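Local coordinates for protein citrate synthase (Pyrobaculum aerophilum, PDB 2IBP) that probably catalyses the condensation of oxaloacetate with acetyl-CoA and water to citrate and CoA in the tricarboxylic acid cycle, at residues G137-E142 with Y382-R387; E271-A276 with S324-E329; N186-M191 with R202-Y207; I69-L74 with E81-R86; A115-E120 with E152-K157. One frame throughout, in Å; residues are numbered along the deposited sequence.

Contacts 2, 3 and 5 are buried helix-to-helix packings, whereas contacts 1 and 4 are only partly buried. Contacts 1 and 5 both use helix 141-169, at its start and in its middle, and contact 4 touches contact 5 through Glu152 of that helix. Contact 2 stands apart, on the opposite side of the chain's centre from contacts 1, 4 and 5, its centre about 51 Å from that of contact 1. Chemistry follows place: apolar side chains alone, one of them the Phe187 ring, pack in contact 3, aliphatic groups carry contact 2, an aromatic pair and a water join turns in contact 1, rings and a guanidinium meet in contact 4, and contact 5 adds a buried salt bridge.

Contact 1 (G137-E142 with Y382-R387); sequences GRYKAE and YWENNR
The turn that joins helix 125-135 to helix 141-169, opened by a Schellman motif with Gly137 as its C-prime residue, meets the chain around the end of helix 363-382 through Tyr139 and Trp383. These rings form an offset edge-to-face pair: the six-membered ring of Trp383 turns its edge to the face of Tyr139, with centroids 5.5 Å apart and planes at 75°. The indole edge is led by CE3, which lies 3.9 Å from Tyr139 CZ. With CG anti to the backbone N (chi1 -171°), the Tyr139 ring extends toward the indole. Its hydroxyl donates to a water, 2.7 Å from OH to the water oxygen. That water lies at the ring edge in plane and in turn donates to Glu384 OE2 at 2.6 Å. Trp383 NE1 is bonded to the carbonyl O of Ala227, which helps fix the indole. A leucine in place of Tyr139 would probably leave the Trp383 edge without its ring face and the water without its hydroxyl donor. The contact therefore has two parts, an edge-to-face aromatic one and a water relay that links a phenol to a carboxylate without direct bonding.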
# COMPACT_ATOMS: atom_id res chain seq x y z
N GLY A 137 10.13 -16.50 10.04
CA GLY A 137 8.88 -17.22 9.93
C GLY A 137 8.22 -17.62 11.23
O GLY A 137 7.36 -18.53 11.25
N ARG A 138 8.55 -16.92 12.31
CA ARG A 138 8.00 -17.25 13.61
C ARG A 138 6.82 -16.34 13.96
O ARG A 138 7.00 -15.14 14.11
CB ARG A 138 9.05 -17.15 14.71
CG ARG A 138 8.54 -17.61 16.06
CD ARG A 138 9.62 -17.62 17.12
NE ARG A 138 10.15 -16.30 17.45
CZ ARG A 138 11.31 -15.81 17.03
NH1 ARG A 138 12.13 -16.53 16.28
NH2 ARG A 138 11.68 -14.59 17.41
N TYR A 139 5.65 -16.94 14.13
CA TYR A 139 4.47 -16.19 14.54
C TYR A 139 3.63 -17.07 15.46
O TYR A 139 2.66 -17.70 15.04
CB TYR A 139 3.67 -15.71 13.33
CG TYR A 139 2.56 -14.76 13.68
CD1 TYR A 139 2.85 -13.48 14.15
CD2 TYR A 139 1.24 -15.11 13.48
CE1 TYR A 139 1.82 -12.59 14.46
CE2 TYR A 139 0.21 -14.23 13.79
CZ TYR A 139 0.52 -12.98 14.24
OH TYR A 139 -0.52 -12.12 14.56
N LYS A 140 4.03 -17.08 16.72
CA LYS A 140 3.38 -17.86 17.75
C LYS A 140 2.82 -16.93 18.83
O LYS A 140 2.64 -15.74 18.59
CB LYS A 140 4.38 -18.86 18.32
CG LYS A 140 4.95 -19.86 17.30
CD LYS A 140 4.03 -21.06 17.07
CE LYS A 140 2.87 -20.78 16.13
NZ LYS A 140 3.33 -20.59 14.73
N ALA A 141 2.56 -17.46 20.02
CA ALA A 141 1.95 -16.68 21.09
C ALA A 141 2.64 -15.35 21.38
O ALA A 141 1.98 -14.31 21.46
CB ALA A 141 1.88 -17.51 22.37
N GLU A 142 3.95 -15.38 21.58
CA GLU A 142 4.70 -14.17 21.90
C GLU A 142 4.55 -13.12 20.81
O GLU A 142 4.42 -11.94 21.10
CB GLU A 142 6.18 -14.46 22.10
CG GLU A 142 6.53 -15.15 23.41
CD GLU A 142 8.04 -15.22 23.65
OE1 GLU A 142 8.74 -14.22 23.34
OE2 GLU A 142 8.51 -16.25 24.18
N TYR A 382 -6.01 -11.95 8.88
CA TYR A 382 -5.38 -12.57 7.72
C TYR A 382 -4.16 -13.37 8.15
O TYR A 382 -3.90 -14.44 7.61
CB TYR A 382 -4.98 -11.52 6.69
CG TYR A 382 -4.66 -12.13 5.36
CD1 TYR A 382 -5.66 -12.70 4.60
CD2 TYR A 382 -3.36 -12.14 4.86
CE1 TYR A 382 -5.39 -13.29 3.38
CE2 TYR A 382 -3.07 -12.70 3.62
CZ TYR A 382 -4.10 -13.30 2.90
OH TYR A 382 -3.86 -13.90 1.69
N TRP A 383 -3.40 -12.81 9.08
CA TRP A 383 -2.20 -13.48 9.59
C TRP A 383 -2.47 -14.79 10.32
O TRP A 383 -1.53 -15.52 10.65
CB TRP A 383 -1.39 -12.55 10.48
CG TRP A 383 -0.60 -11.52 9.74
CD1 TRP A 383 -0.35 -11.47 8.39
CD2 TRP A 383 0.26 -10.54 10.33
NE1 TRP A 383 0.52 -10.45 8.11
CE2 TRP A 383 0.93 -9.88 9.28
CE3 TRP A 383 0.50 -10.13 11.65
CZ2 TRP A 383 1.84 -8.85 9.51
CZ3 TRP A 383 1.40 -9.11 11.88
CH2 TRP A 383 2.06 -8.47 10.81
N GLU A 384 -3.74 -15.07 10.64
CA GLU A 384 -4.07 -16.39 11.20
C GLU A 384 -3.93 -17.48 10.14
O GLU A 384 -3.86 -18.66 10.46
CB GLU A 384 -5.49 -16.40 11.78
CG GLU A 384 -5.59 -15.58 13.04
CD GLU A 384 -4.74 -16.17 14.17
OE1 GLU A 384 -5.05 -17.29 14.62
OE2 GLU A 384 -3.78 -15.51 14.60
N ASN A 385 -3.93 -17.10 8.87
CA ASN A 385 -3.72 -18.05 7.78
C ASN A 385 -3.20 -17.24 6.61
O ASN A 385 -3.91 -17.01 5.64
CB ASN A 385 -5.00 -18.78 7.38
CG ASN A 385 -4.73 -19.92 6.41
OD1 ASN A 385 -3.59 -20.35 6.25
ND2 ASN A 385 -5.79 -20.46 5.81
N ASN A 386 -1.98 -16.76 6.76
CA ASN A 386 -1.43 -15.85 5.78
C ASN A 386 -1.06 -16.54 4.49
O ASN A 386 -0.57 -17.68 4.49
CB ASN A 386 -0.17 -15.18 6.31
CG ASN A 386 0.32 -14.09 5.38
OD1 ASN A 386 -0.34 -13.07 5.22
ND2 ASN A 386 1.46 -14.32 4.73
N ARG A 387 -1.28 -15.84 3.39
CA ARG A 387 -0.77 -16.28 2.10
C ARG A 387 -0.42 -15.03 1.33
O ARG A 387 -1.26 -14.15 1.16
CB ARG A 387 -1.80 -17.09 1.30
CG ARG A 387 -1.27 -17.61 -0.04
CD ARG A 387 -0.18 -18.64 0.19
NE ARG A 387 0.18 -19.38 -1.02
CZ ARG A 387 -0.36 -20.54 -1.39
NH1 ARG A 387 -1.33 -21.09 -0.67
NH2 ARG A 387 0.05 -21.14 -2.50
O HOH W 1 -2.95 -13.09 14.06

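Contact 2 (E271-A276 with S324-E329); sequences EIVEAA and SAIEQE
Val273 packs against Ile326 and Glu329 where helix 269-276 meets helix 319-332. Both helices belong to the same part of the chain as the predicted active-site residues His289 and Asp346, consistent with the small domain of citrate synthases. In sequence order, Ile272 comes first: its CD1 reaches only to 4.6 Å from Ile326 CD1, a loose aliphatic approach at the border of the contact, and its side chain also touches Leu284 and Ile263. Val273, one residue on, carries the packing. CG1, anti to the backbone N (chi1 170°), lies by the Glu329 carbonyl, 4.1 Å from that residue's C, while CG2 sits between Glu329 CB and Ile326, 4.0 Å from Ile326 CG2. The CA atoms of Val273 and Glu329 are 6.5 Å apart, close for two helices, which explains how a short valine can reach backbone atoms opposite. Phe336 of helix 334-338 also touches Val273. Were a glycine to replace Val273, the loss of both methyls would probably open a gap beside Glu329 CB and Ile326 CG2. Of its side chain, Glu329 contributes the CB end, since a bend at chi2 (-61°) leads the carboxylate away; the tightest touch is Val273 CG2 to Glu329 CB, 3.6 Å.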
# COMPACT_ATOMS: atom_id res chain seq x y z
N GLU A 271 -36.53 20.76 -6.60
CA GLU A 271 -36.03 20.83 -7.97
C GLU A 271 -34.72 20.07 -8.14
O GLU A 271 -34.48 19.46 -9.18
CB GLU A 271 -35.92 22.29 -8.44
CG GLU A 271 -34.80 23.08 -7.83
CD GLU A 271 -35.03 24.57 -7.86
OE1 GLU A 271 -36.11 25.01 -7.39
OE2 GLU A 271 -34.07 25.32 -8.20
N ILE A 272 -33.88 20.09 -7.11
CA ILE A 272 -32.61 19.37 -7.15
C ILE A 272 -32.84 17.87 -7.22
O ILE A 272 -32.21 17.17 -8.02
CB ILE A 272 -31.75 19.70 -5.90
CG1 ILE A 272 -31.30 21.15 -5.93
CG2 ILE A 272 -30.50 18.82 -5.86
CD1 ILE A 272 -30.75 21.63 -4.61
N VAL A 273 -33.73 17.36 -6.38
CA VAL A 273 -34.02 15.93 -6.36
C VAL A 273 -34.72 15.49 -7.65
O VAL A 273 -34.45 14.41 -8.17
CB VAL A 273 -34.81 15.54 -5.12
CG1 VAL A 273 -35.32 14.09 -5.23
CG2 VAL A 273 -33.95 15.75 -3.86
N GLU A 274 -35.62 16.31 -8.17
CA GLU A 274 -36.26 16.00 -9.45
C GLU A 274 -35.23 15.93 -10.57
O GLU A 274 -35.29 15.03 -11.42
CB GLU A 274 -37.34 17.05 -9.77
CG GLU A 274 -37.85 17.00 -11.21
CD GLU A 274 -39.06 17.90 -11.44
OE1 GLU A 274 -39.98 17.90 -10.59
OE2 GLU A 274 -39.11 18.56 -12.50
N ALA A 275 -34.28 16.87 -10.58
CA ALA A 275 -33.24 16.90 -11.60
C ALA A 275 -32.37 15.65 -11.55
O ALA A 275 -31.86 15.20 -12.57
CB ALA A 275 -32.36 18.13 -11.42
N ALA A 276 -32.20 15.09 -10.35
CA ALA A 276 -31.38 13.90 -10.16
C ALA A 276 -32.03 12.64 -10.73
O ALA A 276 -31.36 11.62 -10.90
CB ALA A 276 -31.06 13.71 -8.67
N SER A 324 -31.58 18.19 5.27
CA SER A 324 -32.88 17.64 5.67
C SER A 324 -33.95 17.78 4.58
O SER A 324 -34.71 16.85 4.31
CB SER A 324 -33.37 18.31 6.95
OG SER A 324 -32.56 17.94 8.04
N ALA A 325 -33.98 18.94 3.93
CA ALA A 325 -34.94 19.19 2.86
C ALA A 325 -34.73 18.23 1.70
O ALA A 325 -35.67 17.66 1.16
CB ALA A 325 -34.82 20.64 2.40
N ILE A 326 -33.46 18.05 1.34
CA ILE A 326 -33.10 17.15 0.27
C ILE A 326 -33.45 15.72 0.65
O ILE A 326 -34.03 14.98 -0.13
CB ILE A 326 -31.62 17.28 -0.06
CG1 ILE A 326 -31.37 18.66 -0.70
CG2 ILE A 326 -31.15 16.15 -0.99
CD1 ILE A 326 -29.92 18.97 -0.92
N GLU A 327 -33.10 15.35 1.88
CA GLU A 327 -33.40 14.00 2.35
C GLU A 327 -34.89 13.69 2.25
O GLU A 327 -35.28 12.64 1.75
CB GLU A 327 -32.95 13.82 3.80
CG GLU A 327 -33.10 12.40 4.27
CD GLU A 327 -33.61 12.29 5.69
OE1 GLU A 327 -34.44 13.13 6.09
OE2 GLU A 327 -33.26 11.30 6.36
N GLN A 328 -35.73 14.61 2.72
CA GLN A 328 -37.18 14.41 2.69
C GLN A 328 -37.69 14.19 1.27
O GLN A 328 -38.48 13.27 1.02
CB GLN A 328 -37.87 15.59 3.36
CG GLN A 328 -37.58 15.64 4.86
CD GLN A 328 -37.95 16.96 5.51
OE1 GLN A 328 -37.57 17.22 6.65
NE2 GLN A 328 -38.66 17.81 4.77
N GLU A 329 -37.15 14.95 0.32
CA GLU A 329 -37.54 14.81 -1.07
C GLU A 329 -37.10 13.47 -1.63
O GLU A 329 -37.88 12.78 -2.30
CB GLU A 329 -37.01 15.98 -1.90
CG GLU A 329 -37.64 17.32 -1.52
CD GLU A 329 -39.15 17.35 -1.71
OE1 GLU A 329 -39.67 16.63 -2.60
OE2 GLU A 329 -39.83 18.13 -1.01

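Contact 3 (N186-M191 with R202-Y207); sequences NFLYMM and RGIDLY
Ile204 sets its two branches against two neighbouring residues of the other helix, Leu188 and Phe187. CG1 meets the forked end of Leu188, at 3.7 Å from Leu188 CD1 and equally 3.7 Å from Leu188 CD2, and is thus held by both methyls of the fork. The other branch turns to the aromatic ring, Ile204 CG2 lying 4.2 Å from Phe187 CD2. The torsions account for this division: with chi1 at -64°, Ile204 CG2 is anti to the backbone N and CG1 is anti to the carbonyl carbon, so that one branch serves each partner. In the next shell Met191 CG lies over one face of the Phe187 ring, 3.4 Å above its plane and offset toward the rim. Pro196, in the loop linking the helices, touches Leu188. Farther out, Arg202 forms a salt bridge with Asp308, a magnesium-binding residue of this protein. Helices 183-192 and 198-210 thus pair directly, while Phe187 reaches on to Pro159 and Val162 of helix 141-169 and to Ile366 and Met369 of helix 363-382.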
# COMPACT_ATOMS: atom_id res chain seq x y z
N ASN A 186 -10.08 13.78 23.67
CA ASN A 186 -8.71 14.16 23.61
C ASN A 186 -8.34 14.64 22.21
O ASN A 186 -7.54 15.57 22.06
CB ASN A 186 -7.81 13.02 23.99
CG ASN A 186 -6.38 13.42 23.97
OD1 ASN A 186 -5.96 14.27 24.75
ND2 ASN A 186 -5.61 12.84 23.03
N PHE A 187 -8.89 14.00 21.19
CA PHE A 187 -8.60 14.44 19.83
C PHE A 187 -9.01 15.90 19.65
O PHE A 187 -8.24 16.72 19.16
CB PHE A 187 -9.31 13.58 18.81
CG PHE A 187 -9.25 14.14 17.42
CD1 PHE A 187 -8.04 14.24 16.76
CD2 PHE A 187 -10.39 14.61 16.79
CE1 PHE A 187 -7.96 14.79 15.50
CE2 PHE A 187 -10.32 15.13 15.51
CZ PHE A 187 -9.10 15.23 14.87
N LEU A 188 -10.21 16.24 20.09
CA LEU A 188 -10.67 17.63 19.95
C LEU A 188 -9.82 18.58 20.78
O LEU A 188 -9.54 19.71 20.38
CB LEU A 188 -12.14 17.77 20.31
CG LEU A 188 -13.11 17.09 19.34
CD1 LEU A 188 -14.55 17.24 19.83
CD2 LEU A 188 -12.94 17.62 17.91
N TYR A 189 -9.42 18.14 21.97
CA TYR A 189 -8.52 18.93 22.80
C TYR A 189 -7.17 19.16 22.07
O TYR A 189 -6.65 20.28 22.04
CB TYR A 189 -8.31 18.21 24.14
CG TYR A 189 -7.16 18.75 24.93
CD1 TYR A 189 -7.22 19.99 25.54
CD2 TYR A 189 -5.98 18.03 25.03
CE1 TYR A 189 -6.14 20.49 26.22
CE2 TYR A 189 -4.90 18.52 25.71
CZ TYR A 189 -4.98 19.75 26.31
OH TYR A 189 -3.89 20.23 26.99
N MET A 190 -6.62 18.12 21.45
CA MET A 190 -5.36 18.26 20.74
C MET A 190 -5.49 19.12 19.49
O MET A 190 -4.54 19.80 19.10
CB MET A 190 -4.81 16.88 20.38
CG MET A 190 -4.39 16.05 21.58
SD MET A 190 -3.46 14.60 21.05
CE MET A 190 -4.70 13.82 20.04
N MET A 191 -6.66 19.11 18.87
CA MET A 191 -6.89 19.93 17.69
C MET A 191 -6.97 21.39 18.06
O MET A 191 -6.29 22.22 17.46
CB MET A 191 -8.19 19.55 16.99
CG MET A 191 -8.16 18.23 16.26
SD MET A 191 -7.23 18.36 14.71
CE MET A 191 -8.37 19.36 13.73
N ARG A 202 -19.00 13.71 21.85
CA ARG A 202 -19.90 12.62 21.49
C ARG A 202 -19.94 12.41 19.98
O ARG A 202 -20.00 11.28 19.50
CB ARG A 202 -21.32 12.84 22.03
CG ARG A 202 -22.26 11.72 21.66
CD ARG A 202 -23.55 11.75 22.45
NE ARG A 202 -24.45 12.84 22.12
CZ ARG A 202 -25.46 12.77 21.24
NH1 ARG A 202 -25.65 11.68 20.49
NH2 ARG A 202 -26.26 13.81 21.09
N GLY A 203 -19.99 13.50 19.23
CA GLY A 203 -20.00 13.44 17.79
C GLY A 203 -18.78 12.74 17.24
O GLY A 203 -18.89 11.88 16.38
N ILE A 204 -17.62 13.10 17.77
CA ILE A 204 -16.38 12.46 17.32
C ILE A 204 -16.40 10.98 17.71
O ILE A 204 -16.13 10.11 16.88
CB ILE A 204 -15.12 13.16 17.86
CG1 ILE A 204 -15.03 14.59 17.29
CG2 ILE A 204 -13.84 12.36 17.50
CD1 ILE A 204 -14.94 14.67 15.77
N ASP A 205 -16.76 10.69 18.95
CA ASP A 205 -16.81 9.29 19.40
C ASP A 205 -17.76 8.48 18.52
O ASP A 205 -17.44 7.37 18.08
CB ASP A 205 -17.29 9.22 20.85
CG ASP A 205 -16.98 7.88 21.50
OD1 ASP A 205 -15.86 7.37 21.30
OD2 ASP A 205 -17.78 7.41 22.33
N LEU A 206 -18.95 9.04 18.26
CA LEU A 206 -19.93 8.37 17.43
C LEU A 206 -19.39 8.13 16.03
O LEU A 206 -19.48 7.04 15.49
CB LEU A 206 -21.22 9.19 17.35
CG LEU A 206 -22.36 8.54 16.58
CD1 LEU A 206 -22.73 7.18 17.19
CD2 LEU A 206 -23.57 9.51 16.59
N TYR A 207 -18.79 9.17 15.45
CA TYR A 207 -18.23 9.03 14.11
C TYR A 207 -17.20 7.91 14.09
O TYR A 207 -17.19 7.07 13.18
CB TYR A 207 -17.58 10.34 13.67
CG TYR A 207 -16.99 10.23 12.28
CD1 TYR A 207 -17.72 10.60 11.16
CD2 TYR A 207 -15.73 9.69 12.10
CE1 TYR A 207 -17.19 10.46 9.90
CE2 TYR A 207 -15.21 9.54 10.84
CZ TYR A 207 -15.94 9.91 9.76
OH TYR A 207 -15.41 9.74 8.51

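Contact 4 (I69-L74 with E81-R86); sequences ILYGRL and EDYINR
The ring of Tyr71 has Leu70 CG over one face, 4.0 Å above its plane and offset toward the rim. At the edge of the same ring lies Tyr83 CE1, 4.2 Å from Tyr71 CE2. Tyr83 in turn has Arg86 NH2 at its own edge, in plane. The guanidinium of Arg86 is covered on one face by Tyr83 CA, 3.6 Å above it, a fold-back made by the bend at chi3 (-58°). Tyr71 and Arg86 approach from opposite directions with ring and guanidinium planes 88° apart; Tyr71 OH and Arg86 NH2 stop at 4.1 Å, too far for a bond. Both polar ends turn instead to Glu152 of helix 141-169, Arg86 NE by a salt bridge and Tyr71 OH by a probable hydrogen bond, which brings them together round one carboxylate. Tyr83 OH bonds to Ser66 OG. Gly72, with positive phi, ends helix 62-71 and starts the turn to helix 77-90, so these are consecutive helices joined by a short turn, with helix 141-169 against their aromatic side.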
# COMPACT_ATOMS: atom_id res chain seq x y z
N ILE A 69 -13.62 -4.80 18.10
CA ILE A 69 -13.17 -5.07 16.75
C ILE A 69 -11.83 -5.79 16.77
O ILE A 69 -11.65 -6.77 16.06
CB ILE A 69 -13.13 -3.79 15.92
CG1 ILE A 69 -14.56 -3.31 15.64
CG2 ILE A 69 -12.43 -4.04 14.58
CD1 ILE A 69 -14.65 -1.93 14.99
N LEU A 70 -10.91 -5.32 17.59
CA LEU A 70 -9.59 -5.93 17.65
C LEU A 70 -9.57 -7.34 18.25
O LEU A 70 -9.01 -8.28 17.65
CB LEU A 70 -8.66 -5.00 18.41
CG LEU A 70 -7.21 -5.47 18.51
CD1 LEU A 70 -6.60 -5.71 17.12
CD2 LEU A 70 -6.41 -4.42 19.28
N TYR A 71 -10.21 -7.50 19.40
CA TYR A 71 -10.17 -8.77 20.13
C TYR A 71 -11.31 -9.75 19.85
O TYR A 71 -11.23 -10.93 20.22
CB TYR A 71 -10.01 -8.50 21.62
CG TYR A 71 -8.69 -7.87 21.94
CD1 TYR A 71 -7.52 -8.61 21.86
CD2 TYR A 71 -8.58 -6.52 22.26
CE1 TYR A 71 -6.31 -8.05 22.13
CE2 TYR A 71 -7.36 -5.94 22.53
CZ TYR A 71 -6.21 -6.71 22.42
OH TYR A 71 -4.97 -6.19 22.68
N GLY A 72 -12.39 -9.27 19.25
CA GLY A 72 -13.47 -10.13 18.82
C GLY A 72 -14.59 -10.33 19.82
O GLY A 72 -15.53 -11.08 19.56
N ARG A 73 -14.47 -9.68 20.96
CA ARG A 73 -15.51 -9.75 21.97
C ARG A 73 -15.51 -8.52 22.84
O ARG A 73 -14.56 -7.75 22.86
CB ARG A 73 -15.29 -10.97 22.86
CG ARG A 73 -14.02 -10.90 23.64
CD ARG A 73 -13.89 -12.09 24.55
NE ARG A 73 -12.60 -12.09 25.22
CZ ARG A 73 -12.32 -11.36 26.29
NH1 ARG A 73 -13.23 -10.56 26.83
NH2 ARG A 73 -11.11 -11.44 26.83
N LEU A 74 -16.58 -8.34 23.60
CA LEU A 74 -16.67 -7.20 24.51
C LEU A 74 -15.74 -7.42 25.70
O LEU A 74 -15.63 -8.54 26.21
CB LEU A 74 -18.10 -7.00 24.99
CG LEU A 74 -19.13 -6.54 23.95
CD1 LEU A 74 -20.55 -6.60 24.51
CD2 LEU A 74 -18.79 -5.14 23.45
N GLU A 81 -10.63 -1.26 31.40
CA GLU A 81 -9.80 -0.34 32.17
C GLU A 81 -8.33 -0.44 31.76
O GLU A 81 -7.67 0.58 31.50
CB GLU A 81 -9.94 -0.61 33.67
CG GLU A 81 -11.27 -0.18 34.24
CD GLU A 81 -11.47 -0.62 35.68
OE1 GLU A 81 -10.65 -1.42 36.19
OE2 GLU A 81 -12.48 -0.19 36.29
N ASP A 82 -7.81 -1.66 31.69
CA ASP A 82 -6.42 -1.87 31.31
C ASP A 82 -6.15 -1.40 29.87
O ASP A 82 -5.12 -0.79 29.60
CB ASP A 82 -6.03 -3.34 31.48
CG ASP A 82 -6.03 -3.78 32.94
OD1 ASP A 82 -6.10 -2.90 33.83
OD2 ASP A 82 -5.94 -5.00 33.18
N TYR A 83 -7.07 -1.72 28.97
CA TYR A 83 -6.96 -1.31 27.56
C TYR A 83 -6.94 0.22 27.44
O TYR A 83 -6.09 0.80 26.73
CB TYR A 83 -8.14 -1.89 26.80
CG TYR A 83 -8.23 -1.48 25.34
CD1 TYR A 83 -7.44 -2.09 24.39
CD2 TYR A 83 -9.23 -0.63 24.91
CE1 TYR A 83 -7.56 -1.74 23.04
CE2 TYR A 83 -9.35 -0.26 23.58
CZ TYR A 83 -8.53 -0.83 22.65
OH TYR A 83 -8.67 -0.53 21.31
N ILE A 84 -7.89 0.86 28.10
CA ILE A 84 -7.96 2.32 28.07
C ILE A 84 -6.66 2.92 28.56
O ILE A 84 -6.11 3.83 27.94
CB ILE A 84 -9.17 2.82 28.86
CG1 ILE A 84 -10.45 2.52 28.07
CG2 ILE A 84 -9.02 4.28 29.19
CD1 ILE A 84 -11.73 2.90 28.77
N ASN A 85 -6.10 2.36 29.64
CA ASN A 85 -4.83 2.86 30.15
C ASN A 85 -3.66 2.64 29.20
O ASN A 85 -2.81 3.50 29.06
CB ASN A 85 -4.52 2.24 31.50
CG ASN A 85 -5.22 2.95 32.64
OD1 ASN A 85 -5.54 4.13 32.53
ND2 ASN A 85 -5.40 2.25 33.75
N ARG A 86 -3.63 1.50 28.51
CA ARG A 86 -2.57 1.25 27.55
C ARG A 86 -2.69 2.23 26.40
O ARG A 86 -1.72 2.85 26.00
CB ARG A 86 -2.63 -0.19 27.00
CG ARG A 86 -2.27 -1.27 28.02
CD ARG A 86 -2.07 -2.62 27.34
NE ARG A 86 -3.23 -3.10 26.59
CZ ARG A 86 -4.20 -3.84 27.09
NH1 ARG A 86 -4.23 -4.11 28.40
NH2 ARG A 86 -5.18 -4.24 26.31

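Contact 5 (A115-E120 with E152-K157); sequences AAVAAE and EKLVAK
Lys157 reaches from helix 141-169 to Glu120 of helix 109-123, and its chain can be followed outward atom by atom. From CB the chain runs extended through CG (chi2 170°), and contact begins at CD, which lies 3.7 Å from Glu120 CG and so lies against the aliphatic part of its partner. CE comes to 3.3 Å from Glu120 OE2. There the chain bends (chi4 -71°) and delivers NZ to the same oxygen, Lys157 NZ to Glu120 OE2 measuring 2.9 Å, a hydrogen bond within a salt bridge. The ammonium meets OE2 from above the carboxylate plane, 39° out of it. Both residues are buried, and each has further partners: NZ also bonds to the carbonyl O of Tyr90, while Glu120 OE1 accepts from Thr97 OG1 and His94 N. The carboxylate is thus gripped at both oxygens, and the opposite charge close by would probably favour its ionised form. One turn back on each helix, Val117 CG1 and Leu154 CD2 pack at 4.0 Å, their side chains crossing at about a right angle. Tyr234 of helix 233-244 touches both Glu120 and Leu154. Helix 109-123 also faces the second subunit, its Ala118 packing on Glu114 of that chain. Such a helix, shared between one subunit's interior and the dimer interface, is characteristic of the mainly helical large domain of citrate synthases.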
# COMPACT_ATOMS: atom_id res chain seq x y z
N ALA A 115 3.56 9.22 6.05
CA ALA A 115 4.95 9.31 6.49
C ALA A 115 5.09 9.15 8.01
O ALA A 115 6.00 8.48 8.49
CB ALA A 115 5.56 10.64 6.03
N ALA A 116 4.17 9.76 8.76
CA ALA A 116 4.22 9.68 10.22
C ALA A 116 3.99 8.25 10.73
O ALA A 116 4.66 7.80 11.66
CB ALA A 116 3.18 10.64 10.84
N VAL A 117 3.10 7.52 10.09
CA VAL A 117 2.85 6.14 10.50
C VAL A 117 4.09 5.28 10.24
O VAL A 117 4.54 4.52 11.10
CB VAL A 117 1.63 5.58 9.80
CG1 VAL A 117 1.58 4.07 9.97
CG2 VAL A 117 0.38 6.26 10.33
N ALA A 118 4.72 5.48 9.08
CA ALA A 118 5.95 4.75 8.78
C ALA A 118 7.04 5.13 9.79
O ALA A 118 7.77 4.27 10.30
CB ALA A 118 6.44 5.08 7.36
N ALA A 119 7.17 6.42 10.06
CA ALA A 119 8.17 6.91 11.00
C ALA A 119 7.98 6.34 12.39
O ALA A 119 8.95 5.93 13.02
CB ALA A 119 8.17 8.43 11.08
N GLU A 120 6.74 6.31 12.87
CA GLU A 120 6.47 5.77 14.20
C GLU A 120 6.81 4.28 14.25
O GLU A 120 7.38 3.79 15.23
CB GLU A 120 5.02 6.02 14.59
CG GLU A 120 4.65 5.61 16.01
CD GLU A 120 5.19 6.52 17.12
OE1 GLU A 120 5.69 7.64 16.85
OE2 GLU A 120 5.06 6.10 18.30
N GLU A 152 -2.89 -1.91 18.94
CA GLU A 152 -3.39 -0.91 19.90
C GLU A 152 -2.69 0.44 19.74
O GLU A 152 -3.32 1.49 19.75
CB GLU A 152 -3.22 -1.42 21.34
CG GLU A 152 -4.10 -2.57 21.67
CD GLU A 152 -4.00 -3.00 23.12
OE1 GLU A 152 -3.21 -2.40 23.89
OE2 GLU A 152 -4.75 -3.92 23.49
N LYS A 153 -1.38 0.41 19.53
CA LYS A 153 -0.62 1.63 19.38
C LYS A 153 -1.08 2.39 18.16
O LYS A 153 -1.19 3.61 18.20
CB LYS A 153 0.86 1.34 19.25
CG LYS A 153 1.50 0.91 20.54
CD LYS A 153 2.92 0.53 20.28
CE LYS A 153 3.61 0.04 21.50
NZ LYS A 153 4.98 -0.43 21.10
N LEU A 154 -1.30 1.68 17.06
CA LEU A 154 -1.77 2.35 15.83
C LEU A 154 -3.14 3.04 16.03
O LEU A 154 -3.36 4.16 15.57
CB LEU A 154 -1.83 1.32 14.70
CG LEU A 154 -0.45 1.07 14.08
CD1 LEU A 154 -0.32 -0.29 13.43
CD2 LEU A 154 -0.05 2.18 13.10
N VAL A 155 -4.03 2.37 16.72
CA VAL A 155 -5.35 2.93 16.99
C VAL A 155 -5.20 4.15 17.92
O VAL A 155 -5.82 5.19 17.72
CB VAL A 155 -6.25 1.87 17.62
CG1 VAL A 155 -7.59 2.48 18.08
CG2 VAL A 155 -6.46 0.72 16.64
N ALA A 156 -4.33 4.03 18.92
CA ALA A 156 -4.14 5.12 19.87
C ALA A 156 -3.46 6.35 19.32
O ALA A 156 -3.75 7.47 19.75
CB ALA A 156 -3.35 4.60 21.09
N LYS A 157 -2.54 6.15 18.38
CA LYS A 157 -1.70 7.22 17.89
C LYS A 157 -2.31 8.01 16.74
O LYS A 157 -1.92 9.16 16.53
CB LYS A 157 -0.35 6.66 17.46
CG LYS A 157 0.44 6.10 18.63
CD LYS A 157 1.66 5.34 18.19
CE LYS A 157 2.32 4.70 19.40
NZ LYS A 157 2.97 5.69 20.27